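Local coordinates for DNA mismatch repair protein PMS1 (Saccharomyces cerevisiae, PDB 3H4L) that binds ATP through a GHKL-type ATPase domain and acts in DNA mismatch repair, probably through ATP-dependent dimerisation of N-terminal regions, as in MutL relatives, at residues 182-187 with 211-216; 203-208 with 218-223; 236-241 with 344-349. One frame throughout, in Å; residues are numbered along the deposited sequence.

Overall arrangement
After most of the ATPase sheet has been laid down, helix 167-184 opens interaction 1 at its C-terminal end; the loop closes when 211-216 returns to it after the hairpin of strands 189-195 and 200-206. Interaction 2 starts on the second of those strands, at 203-208, and closes at 218-223, so the two contacts cross and share helix 213-221. Their centres are about 10 Å apart, and I183 of the first packs on F221 of the second. Interaction 3 follows in series: 236-241 takes in the end of strand 229-237, and the loop closes some hundred residues later on helix 343-362, in the second domain, with its centre about 28 Å from that of interaction 1.

Interaction 1: residues 182-187 with 211-216; sequences AIINAA and SSMRKN
I183 and M213 meet where the end of helix 167-184 runs against the start of helix 213-221, and their apolar side chains carry much of the contact. The CG2 methyl of I183 lies anti to its backbone N, which brings it to 3.7 Å from M213 CG. M213 itself extends from the backbone with CG anti to N (chi1 174°) and then bends at its last torsion (chi3 -63°), setting the terminal methyl CE 3.7 Å from I184 CD1. A flexible, unbranched methionine suits this place because one side chain can reach two isoleucines of the neighbouring helix. Y286 touches both isoleucines from strand 283-287, so second-domain residues join this cluster.

The polar part is sparser. S211 N donates to A186 O at 3.1 Å, and this backbone bond ties the turn after one helix to the lead-in of the other. N216 points toward 182-187 and brings ND2 within 3.3 Å of A182 O, but at a poor angle, so the approach counts as close packing. Within 211-216, S212 is the N-cap: its OG accepts from K215 N in a nearly straight bond (179°), as a small hydroxyl residue can at an exposed helix start. S211 OG is taken up by M208 O.

Chemically, then, the helix ends meet through apolar side chains and the flank of N216, whose fit depends on shape, while the one backbone hydrogen bond across the contact probably helps to hold the two loops side by side.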
ATOM      1  N   ALA B 182      11.608   1.558  10.815  1.00 39.81           N
ATOM      2  CA  ALA B 182      12.159   2.250   9.654  1.00 40.71           C
ATOM      3  C   ALA B 182      12.736   3.625   9.948  1.00 41.71           C
ATOM      4  O   ALA B 182      13.690   4.055   9.296  1.00 42.30           O
ATOM      5  CB  ALA B 182      11.095   2.367   8.571  1.00 40.87           C
ATOM      6  N   ILE B 183      12.163   4.331  10.910  1.00 40.76           N
ATOM      7  CA  ILE B 183      12.679   5.651  11.203  1.00 41.71           C
ATOM      8  C   ILE B 183      14.036   5.626  11.905  1.00 44.16           C
ATOM      9  O   ILE B 183      14.886   6.476  11.646  1.00 45.99           O
ATOM     10  CB  ILE B 183      11.681   6.455  12.033  1.00 40.42           C
ATOM     11  CG1 ILE B 183      10.417   6.687  11.208  1.00 38.47           C
ATOM     12  CG2 ILE B 183      12.295   7.783  12.450  1.00 37.95           C
ATOM     13  CD1 ILE B 183       9.335   7.416  11.947  1.00 38.50           C
ATOM     14  N   ILE B 184      14.259   4.645  12.772  1.00 45.38           N
ATOM     15  CA  ILE B 184      15.522   4.582  13.488  1.00 47.33           C
ATOM     16  C   ILE B 184      16.612   3.809  12.757  1.00 48.48           C
ATOM     17  O   ILE B 184      17.795   4.078  12.944  1.00 50.10           O
ATOM     18  CB  ILE B 184      15.343   3.950  14.874  1.00 48.08           C
ATOM     19  CG1 ILE B 184      16.607   4.164  15.718  1.00 50.03           C
ATOM     20  CG2 ILE B 184      15.070   2.466  14.734  1.00 47.81           C
ATOM     21  CD1 ILE B 184      16.880   5.620  16.093  1.00 48.25           C
ATOM     22  N   ASN B 185      16.225   2.853  11.925  1.00 49.56           N
ATOM     23  CA  ASN B 185      17.211   2.055  11.207  1.00 50.55           C
ATOM     24  C   ASN B 185      17.629   2.609   9.847  1.00 51.82           C
ATOM     25  O   ASN B 185      17.251   2.093   8.792  1.00 51.34           O
ATOM     26  CB  ASN B 185      16.713   0.622  11.076  1.00 49.18           C
ATOM     27  CG  ASN B 185      16.666  -0.088  12.411  1.00 49.12           C
ATOM     28  OD1 ASN B 185      17.702  -0.400  12.996  1.00 50.49           O
ATOM     29  ND2 ASN B 185      15.461  -0.333  12.909  1.00 48.01           N
ATOM     30  N   ALA B 186      18.439   3.661   9.914  1.00 52.15           N
ATOM     31  CA  ALA B 186      18.978   4.353   8.755  1.00 51.73           C
ATOM     32  C   ALA B 186      19.803   3.437   7.849  1.00 50.46           C
ATOM     33  O   ALA B 186      19.728   3.525   6.625  1.00 51.44           O
ATOM     34  CB  ALA B 186      19.839   5.508   9.233  1.00 52.92           C
ATOM     35  N   ALA B 187      20.598   2.567   8.457  1.00 48.25           N
ATOM     36  CA  ALA B 187      21.446   1.650   7.710  1.00 46.58           C
ATOM     37  C   ALA B 187      20.641   0.522   7.066  1.00 45.90           C
ATOM     38  O   ALA B 187      21.211  -0.396   6.467  1.00 45.68           O
ATOM     39  CB  ALA B 187      22.509   1.065   8.640  1.00 44.59           C
ATOM     40  N   SER B 211      19.879   6.267   5.145  1.00 57.61           N
ATOM     41  CA  SER B 211      19.134   7.521   5.251  1.00 58.37           C
ATOM     42  C   SER B 211      19.105   8.040   6.680  1.00 58.33           C
ATOM     43  O   SER B 211      18.854   7.281   7.611  1.00 59.02           O
ATOM     44  CB  SER B 211      17.682   7.332   4.794  1.00 58.20           C
ATOM     45  OG  SER B 211      17.601   6.925   3.443  1.00 62.25           O
ATOM     46  N   SER B 212      19.344   9.333   6.859  1.00 57.31           N
ATOM     47  CA  SER B 212      19.302   9.905   8.196  1.00 56.64           C
ATOM     48  C   SER B 212      17.866   9.765   8.708  1.00 56.52           C
ATOM     49  O   SER B 212      16.940   9.536   7.924  1.00 54.99           O
ATOM     50  CB  SER B 212      19.687  11.384   8.155  1.00 56.00           C
ATOM     51  OG  SER B 212      18.691  12.151   7.496  1.00 57.20           O
ATOM     52  N   MET B 213      17.689   9.894  10.019  1.00 56.39           N
ATOM     53  CA  MET B 213      16.369   9.799  10.641  1.00 56.67           C
ATOM     54  C   MET B 213      15.407  10.780   9.965  1.00 57.45           C
ATOM     55  O   MET B 213      14.234  10.481   9.746  1.00 56.38           O
ATOM     56  CB  MET B 213      16.473  10.126  12.134  1.00 55.58           C
ATOM     57  CG  MET B 213      15.139  10.193  12.849  1.00 56.16           C
ATOM     58  SD  MET B 213      15.318  10.585  14.595  1.00 57.87           S
ATOM     59  CE  MET B 213      16.246   9.145  15.183  1.00 53.73           C
ATOM     60  N   ARG B 214      15.923  11.958   9.634  1.00 58.47           N
ATOM     61  CA  ARG B 214      15.129  12.983   8.983  1.00 58.01           C
ATOM     62  C   ARG B 214      14.593  12.510   7.640  1.00 57.21           C
ATOM     63  O   ARG B 214      13.384  12.533   7.402  1.00 56.64           O
ATOM     64  CB  ARG B 214      15.969  14.235   8.775  1.00 60.87           C
ATOM     65  CG  ARG B 214      15.233  15.317   8.023  1.00 65.03           C
ATOM     66  CD  ARG B 214      16.032  16.590   7.958  1.00 68.09           C
ATOM     67  NE  ARG B 214      15.195  17.694   7.513  1.00 72.70           N
ATOM     68  CZ  ARG B 214      15.537  18.973   7.610  1.00 75.98           C
ATOM     69  NH1 ARG B 214      16.707  19.310   8.137  1.00 77.29           N
ATOM     70  NH2 ARG B 214      14.702  19.914   7.190  1.00 77.77           N
ATOM     71  N   LYS B 215      15.495  12.093   6.756  1.00 55.82           N
ATOM     72  CA  LYS B 215      15.080  11.622   5.446  1.00 55.18           C
ATOM     73  C   LYS B 215      14.005  10.552   5.603  1.00 54.64           C
ATOM     74  O   LYS B 215      13.040  10.520   4.830  1.00 55.73           O
ATOM     75  CB  LYS B 215      16.276  11.075   4.663  1.00 56.13           C
ATOM     76  CG  LYS B 215      17.378  12.114   4.432  1.00 59.49           C
ATOM     77  CD  LYS B 215      18.492  11.611   3.511  1.00 60.24           C
ATOM     78  CE  LYS B 215      17.998  11.449   2.080  1.00 64.27           C
ATOM     79  NZ  LYS B 215      19.053  10.943   1.148  1.00 65.94           N
ATOM     80  N   ASN B 216      14.149   9.699   6.617  1.00 51.89           N
ATOM     81  CA  ASN B 216      13.173   8.638   6.854  1.00 49.20           C
ATOM     82  C   ASN B 216      11.844   9.126   7.420  1.00 47.72           C
ATOM     83  O   ASN B 216      10.799   8.569   7.103  1.00 47.10           O
ATOM     84  CB  ASN B 216      13.748   7.548   7.764  1.00 48.90           C
ATOM     85  CG  ASN B 216      14.783   6.693   7.059  1.00 49.38           C
ATOM     86  OD1 ASN B 216      14.715   6.505   5.849  1.00 51.61           O
ATOM     87  ND2 ASN B 216      15.735   6.159   7.813  1.00 49.37           N
TER

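Interaction 2: residues 203-208 with 218-223; sequences LILSTM and SSVFGA
L205, near the end of strand 200-206, and T207, just past it, rest on V220 of helix 213-221. Here the strand outermost in this chain of the mixed sheet of the GHKL ATPase fold is packed by the helix that follows it. I204 and L205 form a classic beta bulge opposite V192 of the adjoining strand.

The apolar contacts converge on one methyl. V220 CG2 sits 3.9 Å from L205 CD1 and also 3.9 Å from T207 CG2, so a single branch of the valine serves two residues. L205 reaches it with CG anti to the backbone N (chi1 174°), which carries the end of the side chain closer to the helix than its starting direction would suggest. A beta-branched valine suits this site, being compact enough to fit close to the strand, with one methyl, CG2, set between its two neighbours.

Polar groups are satisfied elsewhere. T207 turns its methyl to the helix and gives OG1 to a hydrogen bond with F190 N, a division of labour that threonine's two unlike branches allow. The hydroxyl of S219 bonds to K215 O, one turn back in its own helix.

The contact lies at the subunit interface: L203, L205 and S206 pair in parallel with a strand of the second subunit, and V220 O is hydrogen-bonded to H78 ND1 of the second subunit. On the strand's backbone, S206 O lies 3.8 Å from S219 CB.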
ATOM      1  N   LEU B 203       2.017  -0.567  -3.068  1.00 35.73           N
ATOM      2  CA  LEU B 203       3.165  -0.207  -2.255  1.00 35.49           C
ATOM      3  C   LEU B 203       2.633   0.517  -1.035  1.00 35.77           C
ATOM      4  O   LEU B 203       1.771   1.389  -1.149  1.00 36.19           O
ATOM      5  CB  LEU B 203       4.127   0.693  -3.018  1.00 36.53           C
ATOM      6  CG  LEU B 203       5.301   1.202  -2.172  1.00 37.31           C
ATOM      7  CD1 LEU B 203       6.298   0.089  -1.937  1.00 37.38           C
ATOM      8  CD2 LEU B 203       5.973   2.349  -2.884  1.00 38.34           C
ATOM      9  N   ILE B 204       3.141   0.139   0.134  1.00 35.06           N
ATOM     10  CA  ILE B 204       2.706   0.737   1.387  1.00 34.02           C
ATOM     11  C   ILE B 204       3.753   1.670   1.999  1.00 34.04           C
ATOM     12  O   ILE B 204       3.422   2.784   2.398  1.00 32.68           O
ATOM     13  CB  ILE B 204       2.358  -0.352   2.418  1.00 32.02           C
ATOM     14  CG1 ILE B 204       1.304  -1.308   1.845  1.00 32.72           C
ATOM     15  CG2 ILE B 204       1.866   0.288   3.693  1.00 31.90           C
ATOM     16  CD1 ILE B 204      -0.049  -0.680   1.576  1.00 29.08           C
ATOM     17  N   LEU B 205       5.007   1.218   2.072  1.00 33.97           N
ATOM     18  CA  LEU B 205       6.085   2.028   2.652  1.00 35.29           C
ATOM     19  C   LEU B 205       7.449   1.711   2.043  1.00 37.43           C
ATOM     20  O   LEU B 205       7.698   0.586   1.592  1.00 37.06           O
ATOM     21  CB  LEU B 205       6.140   1.824   4.175  1.00 33.48           C
ATOM     22  CG  LEU B 205       7.254   2.443   5.038  1.00 32.24           C
ATOM     23  CD1 LEU B 205       6.758   2.599   6.484  1.00 29.38           C
ATOM     24  CD2 LEU B 205       8.510   1.570   5.003  1.00 29.52           C
ATOM     25  N   SER B 206       8.330   2.710   2.038  1.00 39.13           N
ATOM     26  CA  SER B 206       9.674   2.531   1.504  1.00 41.65           C
ATOM     27  C   SER B 206      10.666   3.584   1.980  1.00 42.59           C
ATOM     28  O   SER B 206      10.361   4.776   1.984  1.00 43.86           O
ATOM     29  CB  SER B 206       9.648   2.544  -0.021  1.00 40.51           C
ATOM     30  OG  SER B 206      10.948   2.316  -0.535  1.00 44.05           O
ATOM     31  N   THR B 207      11.847   3.136   2.389  1.00 42.88           N
ATOM     32  CA  THR B 207      12.894   4.047   2.820  1.00 45.32           C
ATOM     33  C   THR B 207      14.166   3.667   2.082  1.00 48.28           C
ATOM     34  O   THR B 207      14.337   2.525   1.664  1.00 48.06           O
ATOM     35  CB  THR B 207      13.162   3.989   4.349  1.00 43.57           C
ATOM     36  OG1 THR B 207      13.556   2.667   4.732  1.00 42.62           O
ATOM     37  CG2 THR B 207      11.927   4.400   5.122  1.00 42.02           C
ATOM     38  N   MET B 208      15.057   4.634   1.919  1.00 53.46           N
ATOM     39  CA  MET B 208      16.312   4.409   1.220  1.00 57.77           C
ATOM     40  C   MET B 208      17.391   3.926   2.181  1.00 59.10           C
ATOM     41  O   MET B 208      17.432   4.335   3.343  1.00 60.55           O
ATOM     42  CB  MET B 208      16.773   5.706   0.543  1.00 61.00           C
ATOM     43  CG  MET B 208      15.838   6.214  -0.543  1.00 64.18           C
ATOM     44  SD  MET B 208      15.747   5.056  -1.924  1.00 71.86           S
ATOM     45  CE  MET B 208      14.313   4.022  -1.437  1.00 68.45           C
ATOM     46  N   SER B 218      10.572  11.927   6.759  1.00 48.62           N
ATOM     47  CA  SER B 218       9.958  12.571   5.604  1.00 52.01           C
ATOM     48  C   SER B 218       9.367  11.579   4.603  1.00 51.92           C
ATOM     49  O   SER B 218       8.376  11.883   3.927  1.00 51.62           O
ATOM     50  CB  SER B 218      10.970  13.482   4.905  1.00 52.59           C
ATOM     51  OG  SER B 218      11.042  14.734   5.568  1.00 55.99           O
ATOM     52  N   SER B 219       9.980  10.404   4.507  1.00 51.24           N
ATOM     53  CA  SER B 219       9.497   9.366   3.607  1.00 51.59           C
ATOM     54  C   SER B 219       8.286   8.701   4.247  1.00 52.63           C
ATOM     55  O   SER B 219       7.244   8.521   3.618  1.00 55.37           O
ATOM     56  CB  SER B 219      10.576   8.306   3.382  1.00 49.09           C
ATOM     57  OG  SER B 219      11.764   8.897   2.901  1.00 49.11           O
ATOM     58  N   VAL B 220       8.437   8.357   5.517  1.00 52.27           N
ATOM     59  CA  VAL B 220       7.404   7.673   6.271  1.00 51.92           C
ATOM     60  C   VAL B 220       6.197   8.525   6.656  1.00 52.75           C
ATOM     61  O   VAL B 220       5.130   7.984   6.925  1.00 53.99           O
ATOM     62  CB  VAL B 220       8.043   7.016   7.540  1.00 51.15           C
ATOM     63  CG1 VAL B 220       6.982   6.619   8.548  1.00 50.35           C
ATOM     64  CG2 VAL B 220       8.861   5.795   7.125  1.00 47.59           C
ATOM     65  N   PHE B 221       6.341   9.845   6.668  1.00 53.31           N
ATOM     66  CA  PHE B 221       5.219  10.699   7.054  1.00 53.64           C
ATOM     67  C   PHE B 221       4.984  11.896   6.144  1.00 55.63           C
ATOM     68  O   PHE B 221       4.341  12.867   6.546  1.00 54.70           O
ATOM     69  CB  PHE B 221       5.413  11.194   8.481  1.00 53.16           C
ATOM     70  CG  PHE B 221       5.220  10.136   9.527  1.00 53.84           C
ATOM     71  CD1 PHE B 221       3.948   9.671   9.837  1.00 53.23           C
ATOM     72  CD2 PHE B 221       6.309   9.621  10.225  1.00 53.18           C
ATOM     73  CE1 PHE B 221       3.765   8.717  10.829  1.00 53.67           C
ATOM     74  CE2 PHE B 221       6.133   8.666  11.218  1.00 53.17           C
ATOM     75  CZ  PHE B 221       4.861   8.214  11.520  1.00 52.79           C
ATOM     76  N   GLY B 222       5.503  11.819   4.921  1.00 57.76           N
ATOM     77  CA  GLY B 222       5.333  12.897   3.965  1.00 59.35           C
ATOM     78  C   GLY B 222       5.937  14.203   4.440  1.00 61.73           C
ATOM     79  O   GLY B 222       6.578  14.251   5.494  1.00 61.16           O
ATOM     80  N   ALA B 223       5.716  15.261   3.657  1.00 63.29           N
ATOM     81  CA  ALA B 223       6.224  16.598   3.953  1.00 63.48           C
ATOM     82  C   ALA B 223       5.672  17.173   5.255  1.00 63.60           C
ATOM     83  O   ALA B 223       6.284  18.052   5.867  1.00 63.83           O
ATOM     84  CB  ALA B 223       5.907  17.534   2.801  1.00 63.50           C
TER

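Interaction 3: residues 236-241 with 344-349; sequences LDLNPF and RAVIDI
L236 CD2 meets I349 CG2 at 3.8 Å, the first contact between strand 229-237 of the four-stranded mixed sheet and helix 343-362, consistent with the ribosomal S5-like fold of this family's second domain. The two slide past each other, and L236 also touches F350 and T353. The CB of D237 points away, although its carbonyl O comes within 3.7 Å of I349 CD1. Its OD1 shapes the chain, accepting from N239 N at 3.2 Å in an Asx turn and from N239 ND2 on the same face of the carboxylate plane. A short side chain with an acceptor suits this turn, and the charge has a long, weak ion pair with K261. L238 points at the helix with a forked end: CD1 packs against I349, while CD2 approaches V346 CG2, the pair crossing at about a right angle. F241 closes the segment, its ring spanning A345 and I349. Replacing that ring by the single methyl of an alanine would probably leave I349 CD1 without its aromatic face and open a gap beside A345. With chi2 extended (-171°), I349 CD1 makes a CH-pi contact over one face of the F241 ring, 4.0 Å from its centroid and 21° off the normal.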
ATOM      1  N   LEU B 236      22.654  14.236  28.667  1.00 60.74           N
ATOM      2  CA  LEU B 236      22.365  14.165  30.096  1.00 61.43           C
ATOM      3  C   LEU B 236      23.558  13.558  30.833  1.00 63.06           C
ATOM      4  O   LEU B 236      23.783  12.350  30.773  1.00 63.80           O
ATOM      5  CB  LEU B 236      21.136  13.292  30.344  1.00 60.18           C
ATOM      6  CG  LEU B 236      19.939  13.539  29.428  1.00 59.21           C
ATOM      7  CD1 LEU B 236      18.861  12.497  29.695  1.00 57.94           C
ATOM      8  CD2 LEU B 236      19.414  14.947  29.652  1.00 59.90           C
ATOM      9  N   ASP B 237      24.332  14.390  31.519  1.00 64.88           N
ATOM     10  CA  ASP B 237      25.478  13.885  32.263  1.00 66.51           C
ATOM     11  C   ASP B 237      24.935  13.265  33.544  1.00 66.57           C
ATOM     12  O   ASP B 237      24.406  13.968  34.405  1.00 66.63           O
ATOM     13  CB  ASP B 237      26.439  15.022  32.602  1.00 68.76           C
ATOM     14  CG  ASP B 237      27.724  14.524  33.231  1.00 70.83           C
ATOM     15  OD1 ASP B 237      27.650  13.865  34.289  1.00 71.63           O
ATOM     16  OD2 ASP B 237      28.806  14.791  32.665  1.00 72.64           O
ATOM     17  N   LEU B 238      25.071  11.952  33.677  1.00 66.47           N
ATOM     18  CA  LEU B 238      24.550  11.263  34.848  1.00 66.38           C
ATOM     19  C   LEU B 238      25.626  10.642  35.745  1.00 67.44           C
ATOM     20  O   LEU B 238      25.307   9.920  36.690  1.00 67.82           O
ATOM     21  CB  LEU B 238      23.575  10.180  34.386  1.00 65.62           C
ATOM     22  CG  LEU B 238      22.378   9.877  35.283  1.00 65.83           C
ATOM     23  CD1 LEU B 238      21.426  11.057  35.293  1.00 65.67           C
ATOM     24  CD2 LEU B 238      21.663   8.660  34.763  1.00 66.92           C
ATOM     25  N   ASN B 239      26.892  10.935  35.456  1.00 68.50           N
ATOM     26  CA  ASN B 239      28.021  10.395  36.220  1.00 69.64           C
ATOM     27  C   ASN B 239      27.928  10.538  37.745  1.00 71.12           C
ATOM     28  O   ASN B 239      28.261   9.608  38.482  1.00 71.80           O
ATOM     29  CB  ASN B 239      29.327  11.024  35.725  1.00 69.10           C
ATOM     30  CG  ASN B 239      29.679  10.600  34.309  1.00 69.17           C
ATOM     31  OD1 ASN B 239      29.935   9.426  34.048  1.00 68.38           O
ATOM     32  ND2 ASN B 239      29.688  11.555  33.387  1.00 68.99           N
ATOM     33  N   PRO B 240      27.492  11.707  38.244  1.00 71.69           N
ATOM     34  CA  PRO B 240      27.393  11.860  39.697  1.00 72.04           C
ATOM     35  C   PRO B 240      26.135  11.208  40.274  1.00 73.15           C
ATOM     36  O   PRO B 240      25.795  11.429  41.436  1.00 73.14           O
ATOM     37  CB  PRO B 240      27.387  13.372  39.873  1.00 72.06           C
ATOM     38  CG  PRO B 240      26.624  13.828  38.671  1.00 71.22           C
ATOM     39  CD  PRO B 240      27.248  12.995  37.568  1.00 71.42           C
ATOM     40  N   PHE B 241      25.447  10.405  39.467  1.00 74.18           N
ATOM     41  CA  PHE B 241      24.225   9.749  39.922  1.00 74.35           C
ATOM     42  C   PHE B 241      24.273   8.223  39.956  1.00 74.92           C
ATOM     43  O   PHE B 241      23.275   7.586  40.293  1.00 74.48           O
ATOM     44  CB  PHE B 241      23.031  10.188  39.071  1.00 75.05           C
ATOM     45  CG  PHE B 241      22.629  11.624  39.272  1.00 74.41           C
ATOM     46  CD1 PHE B 241      23.465  12.658  38.874  1.00 74.20           C
ATOM     47  CD2 PHE B 241      21.398  11.937  39.834  1.00 74.65           C
ATOM     48  CE1 PHE B 241      23.081  13.987  39.030  1.00 74.89           C
ATOM     49  CE2 PHE B 241      21.005  13.260  39.994  1.00 75.52           C
ATOM     50  CZ  PHE B 241      21.849  14.288  39.589  1.00 74.96           C
ATOM     51  N   ARG B 344      15.130   7.090  38.126  1.00 67.42           N
ATOM     52  CA  ARG B 344      14.509   8.240  38.784  1.00 66.40           C
ATOM     53  C   ARG B 344      15.287   9.533  38.494  1.00 65.60           C
ATOM     54  O   ARG B 344      14.695  10.567  38.178  1.00 63.74           O
ATOM     55  CB  ARG B 344      14.421   7.998  40.288  1.00 65.97           C
ATOM     56  N   ALA B 345      16.612   9.466  38.601  1.00 65.49           N
ATOM     57  CA  ALA B 345      17.457  10.622  38.328  1.00 65.41           C
ATOM     58  C   ALA B 345      17.310  10.987  36.853  1.00 66.33           C
ATOM     59  O   ALA B 345      17.015  12.130  36.514  1.00 67.27           O
ATOM     60  CB  ALA B 345      18.907  10.300  38.649  1.00 63.66           C
ATOM     61  N   VAL B 346      17.514  10.005  35.979  1.00 66.77           N
ATOM     62  CA  VAL B 346      17.387  10.219  34.540  1.00 67.16           C
ATOM     63  C   VAL B 346      16.122  11.025  34.249  1.00 67.02           C
ATOM     64  O   VAL B 346      16.175  12.108  33.668  1.00 66.90           O
ATOM     65  CB  VAL B 346      17.283   8.873  33.776  1.00 67.49           C
ATOM     66  CG1 VAL B 346      17.076   9.133  32.293  1.00 66.97           C
ATOM     67  CG2 VAL B 346      18.534   8.042  33.995  1.00 67.61           C
ATOM     68  N   ILE B 347      14.985  10.484  34.663  1.00 66.58           N
ATOM     69  CA  ILE B 347      13.705  11.137  34.450  1.00 67.43           C
ATOM     70  C   ILE B 347      13.724  12.618  34.844  1.00 67.71           C
ATOM     71  O   ILE B 347      13.106  13.451  34.182  1.00 67.45           O
ATOM     72  CB  ILE B 347      12.594  10.413  35.247  1.00 67.75           C
ATOM     73  CG1 ILE B 347      12.544   8.935  34.833  1.00 69.05           C
ATOM     74  CG2 ILE B 347      11.245  11.085  34.995  1.00 67.95           C
ATOM     75  CD1 ILE B 347      11.645   8.059  35.705  1.00 68.39           C
ATOM     76  N   ASP B 348      14.445  12.946  35.912  1.00 67.68           N
ATOM     77  CA  ASP B 348      14.517  14.326  36.388  1.00 67.63           C
ATOM     78  C   ASP B 348      15.468  15.218  35.599  1.00 66.01           C
ATOM     79  O   ASP B 348      15.159  16.384  35.327  1.00 66.03           O
ATOM     80  CB  ASP B 348      14.903  14.346  37.869  1.00 70.03           C
ATOM     81  CG  ASP B 348      13.825  13.755  38.753  1.00 72.83           C
ATOM     82  OD1 ASP B 348      12.728  14.356  38.829  1.00 73.84           O
ATOM     83  OD2 ASP B 348      14.069  12.688  39.361  1.00 73.86           O
ATOM     84  N   ILE B 349      16.626  14.678  35.243  1.00 63.58           N
ATOM     85  CA  ILE B 349      17.599  15.445  34.481  1.00 62.67           C
ATOM     86  C   ILE B 349      17.073  15.671  33.068  1.00 61.35           C
ATOM     87  O   ILE B 349      17.385  16.675  32.430  1.00 61.10           O
ATOM     88  CB  ILE B 349      18.968  14.726  34.444  1.00 63.00           C
ATOM     89  CG1 ILE B 349      19.598  14.778  35.841  1.00 62.91           C
ATOM     90  CG2 ILE B 349      19.877  15.364  33.401  1.00 62.41           C
ATOM     91  CD1 ILE B 349      21.037  14.307  35.901  1.00 63.96           C
TER